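Local atomic coordinates of phytase (Klebsiella pneumoniae, PDB entry 2WU0), a protein that probably hydrolyses phosphate groups from phytate (inositol hexakisphosphate), beginning at the 3-position, as a member of the histidine acid phosphatase family. Residues S23-R28 and Q99-T104; G155-R160 and T187-E192; G203-A208 and T246-L251; Y339-G344 and M360-W365. The protein carries 4 engineered substitutions. All blocks are in the same frame, centred on the assembly; numbering follows the deposited sequence.

Contact 1: residues S23-R28 and Q99-T104. Engineered in segment 23-28: Ala25 (natural residue His). With SO4 (sulfate ion), chain F; SO4 (sulfate ion), chain E.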
# COMPACT_ATOMS: atom_id res chain seq x y z
N SER A 23 3.12 5.95 0.44
CA SER A 23 3.59 4.87 1.29
C SER A 23 2.43 4.21 2.00
O SER A 23 1.45 4.87 2.36
CB SER A 23 4.57 5.42 2.32
OG SER A 23 5.19 4.35 3.01
N ARG A 24 2.53 2.90 2.19
CA ARG A 24 1.69 2.22 3.16
C ARG A 24 2.29 2.41 4.55
O ARG A 24 3.51 2.59 4.70
CB ARG A 24 1.60 0.73 2.85
CG ARG A 24 0.54 0.04 3.71
CD ARG A 24 0.58 -1.46 3.59
NE ARG A 24 -0.27 -2.07 4.60
CZ ARG A 24 -0.29 -3.36 4.89
NH1 ARG A 24 0.52 -4.21 4.28
NH2 ARG A 24 -1.11 -3.79 5.85
N ALA A 25 1.42 2.40 5.57
CA ALA A 25 1.84 2.30 6.95
C ALA A 25 2.75 1.10 7.09
O ALA A 25 2.71 0.16 6.29
CB ALA A 25 0.65 2.13 7.87
N GLY A 26 3.58 1.14 8.12
CA GLY A 26 4.46 0.03 8.41
C GLY A 26 3.74 -1.10 9.11
O GLY A 26 2.53 -1.15 9.18
N ILE A 27 4.54 -2.03 9.63
CA ILE A 27 4.04 -3.24 10.26
C ILE A 27 3.15 -2.89 11.45
O ILE A 27 3.54 -2.12 12.33
CB ILE A 27 5.21 -4.15 10.68
CG1 ILE A 27 6.00 -4.58 9.42
CG2 ILE A 27 4.70 -5.35 11.48
CD1 ILE A 27 7.22 -5.45 9.67
N ARG A 28 1.94 -3.43 11.44
CA ARG A 28 1.03 -3.30 12.56
C ARG A 28 0.65 -4.68 13.04
O ARG A 28 0.81 -5.66 12.31
CB ARG A 28 -0.22 -2.53 12.15
CG ARG A 28 -0.85 -3.01 10.87
CD ARG A 28 -2.28 -2.47 10.75
NE ARG A 28 -2.95 -2.95 9.55
CZ ARG A 28 -3.38 -4.20 9.39
NH1 ARG A 28 -3.28 -5.10 10.35
NH2 ARG A 28 -3.96 -4.54 8.25
N GLN A 99 -2.75 6.51 13.96
CA GLN A 99 -1.49 6.48 14.67
C GLN A 99 -0.41 5.86 13.81
O GLN A 99 0.69 6.40 13.68
CB GLN A 99 -1.65 5.70 15.96
CG GLN A 99 -0.43 5.74 16.87
CD GLN A 99 0.66 4.80 16.46
OE1 GLN A 99 0.48 3.99 15.55
NE2 GLN A 99 1.81 4.90 17.11
N ARG A 100 -0.73 4.73 13.19
CA ARG A 100 0.29 3.98 12.47
C ARG A 100 0.84 4.71 11.25
O ARG A 100 2.02 4.61 10.93
CB ARG A 100 -0.20 2.57 12.11
CG ARG A 100 -1.38 2.51 11.17
CD ARG A 100 -1.55 1.08 10.72
NE ARG A 100 -2.75 0.87 9.93
CZ ARG A 100 -3.97 0.72 10.43
NH1 ARG A 100 -4.20 0.84 11.73
NH2 ARG A 100 -4.99 0.50 9.62
N THR A 101 -0.01 5.45 10.56
CA THR A 101 0.44 6.17 9.38
C THR A 101 1.24 7.41 9.80
O THR A 101 2.26 7.73 9.20
CB THR A 101 -0.74 6.52 8.46
OG1 THR A 101 -1.83 7.02 9.25
CG2 THR A 101 -1.20 5.27 7.71
N ARG A 102 0.81 8.09 10.86
CA ARG A 102 1.61 9.17 11.39
C ARG A 102 2.99 8.67 11.81
O ARG A 102 4.00 9.23 11.39
CB ARG A 102 0.93 9.84 12.55
CG ARG A 102 -0.21 10.71 12.11
CD ARG A 102 -0.63 11.56 13.23
NE ARG A 102 -1.25 10.77 14.27
CZ ARG A 102 -1.21 11.05 15.57
NH1 ARG A 102 -0.51 12.09 16.01
NH2 ARG A 102 -1.84 10.24 16.42
N ALA A 103 3.03 7.62 12.60
CA ALA A 103 4.30 7.07 13.04
C ALA A 103 5.17 6.65 11.84
O ALA A 103 6.40 6.84 11.85
CB ALA A 103 4.08 5.89 14.00
N THR A 104 4.55 6.10 10.81
CA THR A 104 5.27 5.67 9.61
C THR A 104 5.83 6.89 8.88
O THR A 104 6.99 6.91 8.48
CB THR A 104 4.37 4.83 8.68
OG1 THR A 104 4.02 3.60 9.35
CG2 THR A 104 5.10 4.51 7.40
S SO4 F . -2.74 -0.44 6.72
O1 SO4 F . -4.18 -0.45 6.89
O2 SO4 F . -2.49 -0.48 5.29
O3 SO4 F . -2.22 0.78 7.30
O4 SO4 F . -2.12 -1.58 7.36
S SO4 E . -8.38 0.54 11.40
O1 SO4 E . -7.94 0.21 10.05
O2 SO4 E . -7.28 0.52 12.38
O3 SO4 E . -8.94 1.90 11.37
O4 SO4 E . -9.41 -0.44 11.79
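Thr104 of helix 99-112 pins the chain just beyond strand 14-24: Gly26 N donates to Thr104 OG1 over 2.8 Å in a fairly straight bond (161°). With chi1 at -65°, OG1 lies beside its own backbone N, and from there it also donates to Arg100 O, 2.7 Å away. Arg100 O thus takes two donors, Thr104 N and Thr104 OG1, from opposite faces of its plane. Threonine suits the place because its hydroxyl serves loop and helix at once, while its methyl packs against Arg24 O. Gly26 adds no side chain between its backbone and the helix. Alongside, Ala25, engineered in place of the natural His, sets its CB 3.6 Å from Thr101 CG2 and against the alkyl chain of Arg100. This buried part is close-packed.

Toward the partly exposed Arg100, packing gives way to long charged side chains gathered round anions. Arg28 CD lies over one face of the Arg100 guanidinium, near its rim, and the two guanidinium planes stand 69° apart. Extended chains let all three arginines reach sulfate F: Arg24 NE donates to its O2 at 2.8 Å, Arg28 NE to its O4 at 2.7 Å, and Arg100 NE to its O3 at 2.7 Å. Arg100 NH1 and NH2 additionally hold sulfate E on the outer side. Arg24, Gly26 and Arg28 belong to the RHGxRxP signature of histidine acid phosphatases, and sulfate F probably marks where a substrate phosphate sits in the active site.

Contact 2: residues G155-R160 and T187-E192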
# COMPACT_ATOMS: atom_id res chain seq x y z
N GLY A 155 -18.37 -12.83 -10.14
CA GLY A 155 -18.89 -13.88 -11.02
C GLY A 155 -19.22 -15.14 -10.24
O GLY A 155 -19.79 -15.06 -9.15
N ASP A 156 -18.85 -16.31 -10.77
CA ASP A 156 -19.04 -17.57 -10.05
C ASP A 156 -18.03 -17.63 -8.90
O ASP A 156 -16.85 -17.90 -9.11
CB ASP A 156 -18.87 -18.78 -10.98
CG ASP A 156 -19.26 -20.11 -10.32
OD1 ASP A 156 -19.33 -20.22 -9.07
OD2 ASP A 156 -19.49 -21.07 -11.07
N LEU A 157 -18.53 -17.35 -7.69
CA LEU A 157 -17.70 -17.35 -6.47
C LEU A 157 -17.36 -18.76 -6.02
O LEU A 157 -16.31 -18.96 -5.42
CB LEU A 157 -18.38 -16.57 -5.34
CG LEU A 157 -18.12 -15.06 -5.29
CD1 LEU A 157 -19.17 -14.34 -4.43
CD2 LEU A 157 -16.68 -14.76 -4.80
N ALA A 158 -18.22 -19.74 -6.29
CA ALA A 158 -17.91 -21.14 -5.96
C ALA A 158 -16.74 -21.61 -6.81
O ALA A 158 -15.90 -22.40 -6.35
CB ALA A 158 -19.14 -22.05 -6.18
N GLN A 159 -16.67 -21.11 -8.04
CA GLN A 159 -15.58 -21.43 -8.94
C GLN A 159 -14.29 -20.75 -8.45
O GLN A 159 -13.20 -21.32 -8.55
CB GLN A 159 -15.95 -21.04 -10.39
CG GLN A 159 -14.97 -21.50 -11.47
CD GLN A 159 -13.72 -20.61 -11.54
OE1 GLN A 159 -13.81 -19.38 -11.41
NE2 GLN A 159 -12.56 -21.24 -11.74
N ARG A 160 -14.41 -19.54 -7.90
CA ARG A 160 -13.26 -18.84 -7.36
C ARG A 160 -12.70 -19.53 -6.11
O ARG A 160 -11.48 -19.51 -5.89
CB ARG A 160 -13.61 -17.39 -7.02
CG ARG A 160 -13.64 -16.49 -8.22
CD ARG A 160 -14.11 -15.08 -7.86
NE ARG A 160 -13.88 -14.16 -8.98
CZ ARG A 160 -12.78 -13.42 -9.13
NH1 ARG A 160 -11.79 -13.49 -8.26
NH2 ARG A 160 -12.68 -12.61 -10.17
N THR A 187 -17.87 -21.86 5.33
CA THR A 187 -18.90 -20.96 4.79
C THR A 187 -18.62 -20.61 3.33
O THR A 187 -17.58 -20.04 3.02
CB THR A 187 -19.02 -19.68 5.63
OG1 THR A 187 -17.71 -19.16 5.90
CG2 THR A 187 -19.77 -19.97 6.97
N PRO A 188 -19.57 -20.95 2.42
CA PRO A 188 -19.41 -20.63 1.00
C PRO A 188 -19.34 -19.13 0.77
O PRO A 188 -19.78 -18.35 1.62
CB PRO A 188 -20.67 -21.22 0.35
CG PRO A 188 -21.21 -22.21 1.33
CD PRO A 188 -20.84 -21.67 2.68
N TRP A 189 -18.79 -18.73 -0.38
CA TRP A 189 -18.42 -17.34 -0.61
C TRP A 189 -19.52 -16.54 -1.29
O TRP A 189 -19.82 -16.76 -2.45
CB TRP A 189 -17.15 -17.27 -1.47
CG TRP A 189 -15.93 -17.72 -0.75
CD1 TRP A 189 -15.85 -18.23 0.51
CD2 TRP A 189 -14.61 -17.73 -1.27
NE1 TRP A 189 -14.56 -18.54 0.82
CE2 TRP A 189 -13.77 -18.24 -0.26
CE3 TRP A 189 -14.04 -17.35 -2.48
CZ2 TRP A 189 -12.41 -18.38 -0.43
CZ3 TRP A 189 -12.69 -17.49 -2.66
CH2 TRP A 189 -11.88 -18.00 -1.63
N ARG A 190 -20.11 -15.60 -0.55
CA ARG A 190 -21.14 -14.74 -1.10
C ARG A 190 -20.72 -13.30 -0.96
O ARG A 190 -20.01 -12.94 -0.02
CB ARG A 190 -22.45 -14.89 -0.34
CG ARG A 190 -22.93 -16.30 -0.11
CD ARG A 190 -24.33 -16.28 0.48
NE ARG A 190 -24.61 -17.52 1.20
CZ ARG A 190 -24.82 -18.71 0.63
NH1 ARG A 190 -24.78 -18.86 -0.70
NH2 ARG A 190 -25.08 -19.77 1.40
N VAL A 191 -21.19 -12.46 -1.88
CA VAL A 191 -21.08 -11.03 -1.68
C VAL A 191 -22.12 -10.63 -0.64
O VAL A 191 -23.27 -11.05 -0.72
CB VAL A 191 -21.29 -10.23 -2.96
CG1 VAL A 191 -21.10 -8.75 -2.67
CG2 VAL A 191 -20.32 -10.68 -4.02
N GLU A 192 -21.68 -9.87 0.36
CA GLU A 192 -22.56 -9.36 1.41
C GLU A 192 -22.39 -7.87 1.49
O GLU A 192 -21.34 -7.34 1.11
CB GLU A 192 -22.22 -10.00 2.74
CG GLU A 192 -22.51 -11.49 2.73
CD GLU A 192 -22.64 -12.07 4.11
OE1 GLU A 192 -21.59 -12.28 4.75
OE2 GLU A 192 -23.78 -12.33 4.54
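Leu157 lays its side chain over the carbonyl of Trp189, the two side chains crossing at about a right angle. Its CB stands 4.1 Å from Trp189 CB, and the branch ending in CD1 runs on past Trp189 O to Arg190 and then to Val191, where CD1 meets Val191 CG2 at 3.9 Å. A branched, wholly apolar residue suits this place: one methyl follows the extended chain while the other, CD2, stays beside Trp189 CB. Valine answers with a compact side chain, CG2 lying beside its own backbone N and CG1 anti to that N (chi1 -178°).

The indole reaches further along helix 157-163. Trp189 CZ3 comes to 4.0 Å from Arg160 O, an oblique approach, and CE3 lies near Leu157 O. The broad ring thus lies against the carbonyls of Leu157 and Arg160, nearly one turn apart, and it is the buried member of an otherwise surface contact.

What meets here is the first turn of a short helix and the chain entering a β-hairpin, whose strands 191-193 and 199-201 pair antiparallel within the largely helical part of this phosphatase. Ile201 of the second hairpin strand touches Leu157, Trp189 and Val191 alike.

Asp156 is the N-cap of the helix: its OD1 accepts from Gln159 N at 3.0 Å, met from well above the carboxylate plane, and its acid group suits the exposed N-terminal end of a helix. Arg160 lends its CB to the indole side, but its guanidinium leads away, bonding through NE to Ala154 O and bridging through NH1 to Glu247.

Contact 3: residues G203-A208 and T246-L251. With SO4 (sulfate ion), chain G.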
# COMPACT_ATOMS: atom_id res chain seq x y z
N GLY A 203 -16.32 -15.31 4.16
CA GLY A 203 -15.27 -16.33 4.24
C GLY A 203 -13.94 -15.85 3.70
O GLY A 203 -12.92 -15.90 4.39
N LEU A 204 -13.97 -15.39 2.44
CA LEU A 204 -12.77 -14.92 1.75
C LEU A 204 -12.16 -13.73 2.46
O LEU A 204 -10.97 -13.72 2.71
CB LEU A 204 -13.08 -14.54 0.29
CG LEU A 204 -12.04 -13.74 -0.48
CD1 LEU A 204 -10.70 -14.49 -0.54
CD2 LEU A 204 -12.57 -13.46 -1.85
N SER A 205 -12.97 -12.73 2.77
CA SER A 205 -12.47 -11.52 3.41
C SER A 205 -11.72 -11.79 4.71
O SER A 205 -10.58 -11.34 4.89
CB SER A 205 -13.62 -10.56 3.67
OG SER A 205 -14.18 -10.17 2.44
N VAL A 206 -12.37 -12.52 5.62
CA VAL A 206 -11.75 -12.89 6.89
C VAL A 206 -10.50 -13.76 6.68
O VAL A 206 -9.52 -13.63 7.40
CB VAL A 206 -12.74 -13.58 7.84
CG1 VAL A 206 -12.03 -14.07 9.10
CG2 VAL A 206 -13.85 -12.62 8.22
N MET A 207 -10.53 -14.65 5.69
CA MET A 207 -9.32 -15.40 5.34
C MET A 207 -8.20 -14.42 4.92
O MET A 207 -7.04 -14.59 5.30
CB MET A 207 -9.60 -16.43 4.23
CG MET A 207 -10.17 -17.73 4.71
SD MET A 207 -10.89 -18.68 3.35
CE MET A 207 -11.78 -19.96 4.23
N ALA A 208 -8.56 -13.42 4.12
CA ALA A 208 -7.62 -12.39 3.69
C ALA A 208 -7.06 -11.69 4.92
O ALA A 208 -5.86 -11.53 5.04
CB ALA A 208 -8.28 -11.37 2.74
N THR A 246 -4.75 -11.48 -2.46
CA THR A 246 -4.92 -10.95 -3.81
C THR A 246 -6.38 -11.10 -4.21
O THR A 246 -6.99 -10.16 -4.72
CB THR A 246 -3.98 -11.65 -4.82
OG1 THR A 246 -2.62 -11.32 -4.51
CG2 THR A 246 -4.29 -11.22 -6.26
N GLU A 247 -6.95 -12.27 -3.95
CA GLU A 247 -8.35 -12.50 -4.31
C GLU A 247 -9.27 -11.45 -3.68
O GLU A 247 -10.14 -10.90 -4.35
CB GLU A 247 -8.82 -13.88 -3.87
CG GLU A 247 -10.04 -14.37 -4.63
CD GLU A 247 -9.70 -14.84 -6.03
OE1 GLU A 247 -8.56 -14.60 -6.49
OE2 GLU A 247 -10.56 -15.46 -6.68
N ASN A 248 -9.09 -11.19 -2.40
CA ASN A 248 -9.98 -10.25 -1.73
C ASN A 248 -9.82 -8.82 -2.25
O ASN A 248 -10.81 -8.08 -2.41
CB ASN A 248 -9.76 -10.31 -0.21
CG ASN A 248 -10.87 -9.65 0.55
OD1 ASN A 248 -10.62 -8.73 1.31
ND2 ASN A 248 -12.10 -10.10 0.34
N TYR A 249 -8.56 -8.43 -2.52
CA TYR A 249 -8.28 -7.13 -3.14
C TYR A 249 -8.96 -7.03 -4.51
O TYR A 249 -9.65 -6.06 -4.79
CB TYR A 249 -6.77 -6.86 -3.17
CG TYR A 249 -6.35 -6.12 -1.93
CD1 TYR A 249 -6.26 -6.77 -0.70
CD2 TYR A 249 -6.13 -4.75 -1.95
CE1 TYR A 249 -5.93 -6.10 0.45
CE2 TYR A 249 -5.81 -4.06 -0.79
CZ TYR A 249 -5.71 -4.75 0.41
OH TYR A 249 -5.38 -4.08 1.56
N ASP A 250 -8.85 -8.07 -5.33
CA ASP A 250 -9.55 -8.10 -6.62
C ASP A 250 -11.05 -7.87 -6.49
O ASP A 250 -11.66 -7.36 -7.42
CB ASP A 250 -9.32 -9.43 -7.34
CG ASP A 250 -7.89 -9.62 -7.78
OD1 ASP A 250 -7.25 -8.63 -8.17
OD2 ASP A 250 -7.39 -10.76 -7.72
N LEU A 251 -11.64 -8.25 -5.37
CA LEU A 251 -13.08 -8.13 -5.23
C LEU A 251 -13.52 -7.03 -4.26
O LEU A 251 -14.69 -6.96 -3.89
CB LEU A 251 -13.68 -9.47 -4.83
CG LEU A 251 -13.32 -10.66 -5.72
CD1 LEU A 251 -14.00 -11.90 -5.19
CD2 LEU A 251 -13.70 -10.41 -7.15
S SO4 G . -6.29 -5.14 5.08
O1 SO4 G . -4.96 -4.74 5.50
O2 SO4 G . -7.23 -4.79 6.15
O3 SO4 G . -6.66 -4.46 3.83
O4 SO4 G . -6.27 -6.58 4.85
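Asn248 and Leu204 bury the most surface here, and they meet each other directly: Leu204 CG lies 3.7 Å from Asn248 ND2, the two side chains lying at a slant. Asn248 sends its amide toward helix 204-219 because CG stands anti to the backbone N (chi1 -165°). Its ND2 then donates to Ser205 OG at 3.0 Å, a bent bond (137°) with the hydroxyl tilted from the amide plane. Ser205 OG has a second partner in Ile201 N, so this small hydroxyl ties the start of the helix both to the strand before it and to the neighbouring helix. Asparagine suits the place because its short stem also packs: Asn248 CB is 3.5 Å from Ala208 CB, and the alanine, one turn after Leu204, allows that close approach.

The pair is an inclined helix-helix packing within the helical part of this histidine acid phosphatase. The short axes of helix 204-208 and helix 246-250 approach to 9.0 Å, with their N-to-C directions 128° apart. Gly203, at the N-cap, immediately precedes the first helix, and Leu251 is where the second leaves helical geometry.

Leu204 divides its methyls along the other helix. CD1 touches Glu247 CB at 3.9 Å, and CD2 reaches both Glu247 CG and Leu251 CD1, the latter at 4.0 Å. A leucine can fill both places because its fork spans the residues of one helical turn. Glu247 offers only its alkyl part here; the chain bends at chi2 and the carboxylate turns away to Arg160.

Contact 4: residues Y339-G344 and M360-W365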
# COMPACT_ATOMS: atom_id res chain seq x y z
N TYR A 339 6.93 3.56 -10.33
CA TYR A 339 7.19 2.21 -9.84
C TYR A 339 6.58 1.92 -8.48
O TYR A 339 6.20 2.82 -7.74
CB TYR A 339 8.68 1.93 -9.80
CG TYR A 339 9.47 2.93 -9.00
CD1 TYR A 339 9.87 4.12 -9.57
CD2 TYR A 339 9.83 2.67 -7.69
CE1 TYR A 339 10.60 5.04 -8.85
CE2 TYR A 339 10.56 3.58 -6.96
CZ TYR A 339 10.94 4.76 -7.55
OH TYR A 339 11.66 5.66 -6.84
N PHE A 340 6.49 0.63 -8.18
CA PHE A 340 6.10 0.17 -6.86
C PHE A 340 7.30 -0.47 -6.22
O PHE A 340 8.04 -1.19 -6.87
CB PHE A 340 4.95 -0.83 -6.96
CG PHE A 340 4.48 -1.31 -5.64
CD1 PHE A 340 3.81 -0.46 -4.78
CD2 PHE A 340 4.75 -2.60 -5.23
CE1 PHE A 340 3.39 -0.89 -3.54
CE2 PHE A 340 4.33 -3.03 -3.99
CZ PHE A 340 3.65 -2.17 -3.15
N GLN A 341 7.54 -0.19 -4.94
CA GLN A 341 8.71 -0.75 -4.27
C GLN A 341 8.32 -1.31 -2.92
O GLN A 341 7.37 -0.84 -2.27
CB GLN A 341 9.84 0.30 -4.13
CG GLN A 341 9.52 1.41 -3.16
CD GLN A 341 10.48 2.58 -3.22
OE1 GLN A 341 11.68 2.41 -3.43
NE2 GLN A 341 9.96 3.78 -3.01
N ALA A 342 9.04 -2.33 -2.50
CA ALA A 342 8.80 -2.94 -1.21
C ALA A 342 10.02 -3.74 -0.82
O ALA A 342 10.93 -3.93 -1.64
CB ALA A 342 7.57 -3.82 -1.29
N GLN A 343 10.08 -4.19 0.43
CA GLN A 343 11.04 -5.21 0.81
C GLN A 343 10.40 -6.59 0.87
O GLN A 343 9.19 -6.75 1.09
CB GLN A 343 11.69 -4.89 2.14
CG GLN A 343 12.55 -3.66 2.14
CD GLN A 343 13.32 -3.53 3.43
OE1 GLN A 343 12.78 -3.10 4.46
NE2 GLN A 343 14.60 -3.91 3.39
N GLY A 344 11.23 -7.60 0.63
CA GLY A 344 10.81 -8.98 0.65
C GLY A 344 10.54 -9.39 2.07
O GLY A 344 10.96 -8.72 3.02
N MET A 360 16.05 -3.32 -2.65
CA MET A 360 14.59 -3.16 -2.60
C MET A 360 14.02 -3.86 -3.83
O MET A 360 14.60 -3.83 -4.92
CB MET A 360 14.16 -1.68 -2.56
CG MET A 360 14.24 -1.03 -1.16
SD MET A 360 12.67 -0.85 -0.30
CE MET A 360 12.16 0.74 -0.91
N LEU A 361 12.89 -4.52 -3.65
CA LEU A 361 12.18 -5.11 -4.77
C LEU A 361 11.43 -3.97 -5.43
O LEU A 361 10.93 -3.07 -4.76
CB LEU A 361 11.21 -6.19 -4.30
CG LEU A 361 11.80 -7.25 -3.36
CD1 LEU A 361 10.67 -8.12 -2.80
CD2 LEU A 361 12.89 -8.06 -4.08
N ARG A 362 11.35 -4.01 -6.75
CA ARG A 362 10.79 -2.90 -7.47
C ARG A 362 10.29 -3.34 -8.81
O ARG A 362 10.96 -4.08 -9.51
CB ARG A 362 11.85 -1.81 -7.64
CG ARG A 362 11.34 -0.58 -8.38
CD ARG A 362 12.25 0.61 -8.18
NE ARG A 362 13.63 0.23 -8.42
CZ ARG A 362 14.58 0.14 -7.50
NH1 ARG A 362 14.35 0.43 -6.21
NH2 ARG A 362 15.79 -0.25 -7.88
N GLN A 363 9.09 -2.88 -9.16
CA GLN A 363 8.59 -3.05 -10.52
C GLN A 363 8.16 -1.71 -11.10
O GLN A 363 7.46 -0.93 -10.47
CB GLN A 363 7.42 -4.03 -10.56
CG GLN A 363 7.01 -4.40 -11.98
CD GLN A 363 5.94 -5.44 -11.98
OE1 GLN A 363 5.86 -6.26 -11.07
NE2 GLN A 363 5.07 -5.40 -12.97
N GLU A 364 8.61 -1.47 -12.33
CA GLU A 364 8.29 -0.24 -13.01
C GLU A 364 7.08 -0.40 -13.92
O GLU A 364 6.96 -1.37 -14.65
CB GLU A 364 9.47 0.22 -13.84
CG GLU A 364 10.67 0.66 -13.04
CD GLU A 364 11.81 1.00 -13.95
OE1 GLU A 364 12.14 0.16 -14.83
OE2 GLU A 364 12.37 2.11 -13.83
N TRP A 365 6.19 0.58 -13.86
CA TRP A 365 5.10 0.71 -14.81
C TRP A 365 5.70 1.03 -16.17
O TRP A 365 6.77 1.61 -16.25
CB TRP A 365 4.14 1.82 -14.37
CG TRP A 365 3.07 2.13 -15.36
CD1 TRP A 365 1.91 1.44 -15.56
CD2 TRP A 365 3.08 3.20 -16.30
NE1 TRP A 365 1.18 2.03 -16.58
CE2 TRP A 365 1.88 3.12 -17.04
CE3 TRP A 365 3.99 4.23 -16.59
CZ2 TRP A 365 1.56 4.02 -18.05
CZ3 TRP A 365 3.67 5.13 -17.58
CH2 TRP A 365 2.47 5.02 -18.30
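This is an antiparallel pairing of neighbouring strands in the large mixed sheet, strand 334-342 running beside strand 361-364 with their short axes 4.7 Å apart. Four backbone bonds join them. Phe340 and Gln363 form one hydrogen-bonded pair, Phe340 N donating to Gln363 O at 2.9 Å and Gln363 N returning to Phe340 O. Ala342 and Leu361 form the next, with Leu361 N meeting Ala342 O at 2.9 Å. Between them Gln341 faces Arg362 in a non-hydrogen-bonded pair, where Arg362 CA lies near enough to Phe340 O for a CA-H...O contact.

On the face carrying Tyr339, Gln341, Arg362 and Glu364, the alkyl part of Arg362 passes obliquely by the tyrosine ring, CG 3.6 Å from Tyr339 CD2. Arginine suits this exposed position because its chain packs on an aromatic while its charged end, with its plane 82° from the ring, leads on; any cation-pi attraction is weak. The phenol itself bonds to Glu324. Met360, bent at chi2 and chi3, curls its CE to the amide of Gln341, 3.4 Å from Gln341 CD, and SD lies 3.7 Å from Gln343 CG. Gln341 NE2 is held by Ser320 on the neighbouring strand.

The opposite face carries Phe340, Ala342, Leu361 and Gln363. There Leu361 CD1 reaches the N of Gly344, the N-cap residue of helix 345-349, at 3.5 Å. Gln343 lies about 7 Å, between side chains, from His358, a magnesium ligand in a crystal structure of this protein, though no magnesium is bound to this chain here. Such strand pairing belongs to the α/β part of the histidine acid phosphatase fold.

Overall arrangement
The four contacts follow one another along the chain, each closing before the next opens. Contacts 2 and 3 are neighbours in the largely helical part, their centres about 11 Å apart, and they touch through Arg160 and Glu247 and through the packing of Leu157 on Leu251. Contacts 1 and 4 both reach the large mixed sheet, through strand 14-24 in the one and strands 334-342 and 361-364 in the other, with centres about 18 Å apart and no touch. Helix 204-219 links the two regions: it carries residues 203-208 of contact 3 and, farther along, Glu212, which pairs with Arg24 of contact 1. The sulfate-filled anion site of contact 1 thus lies between the sheet and the helical part.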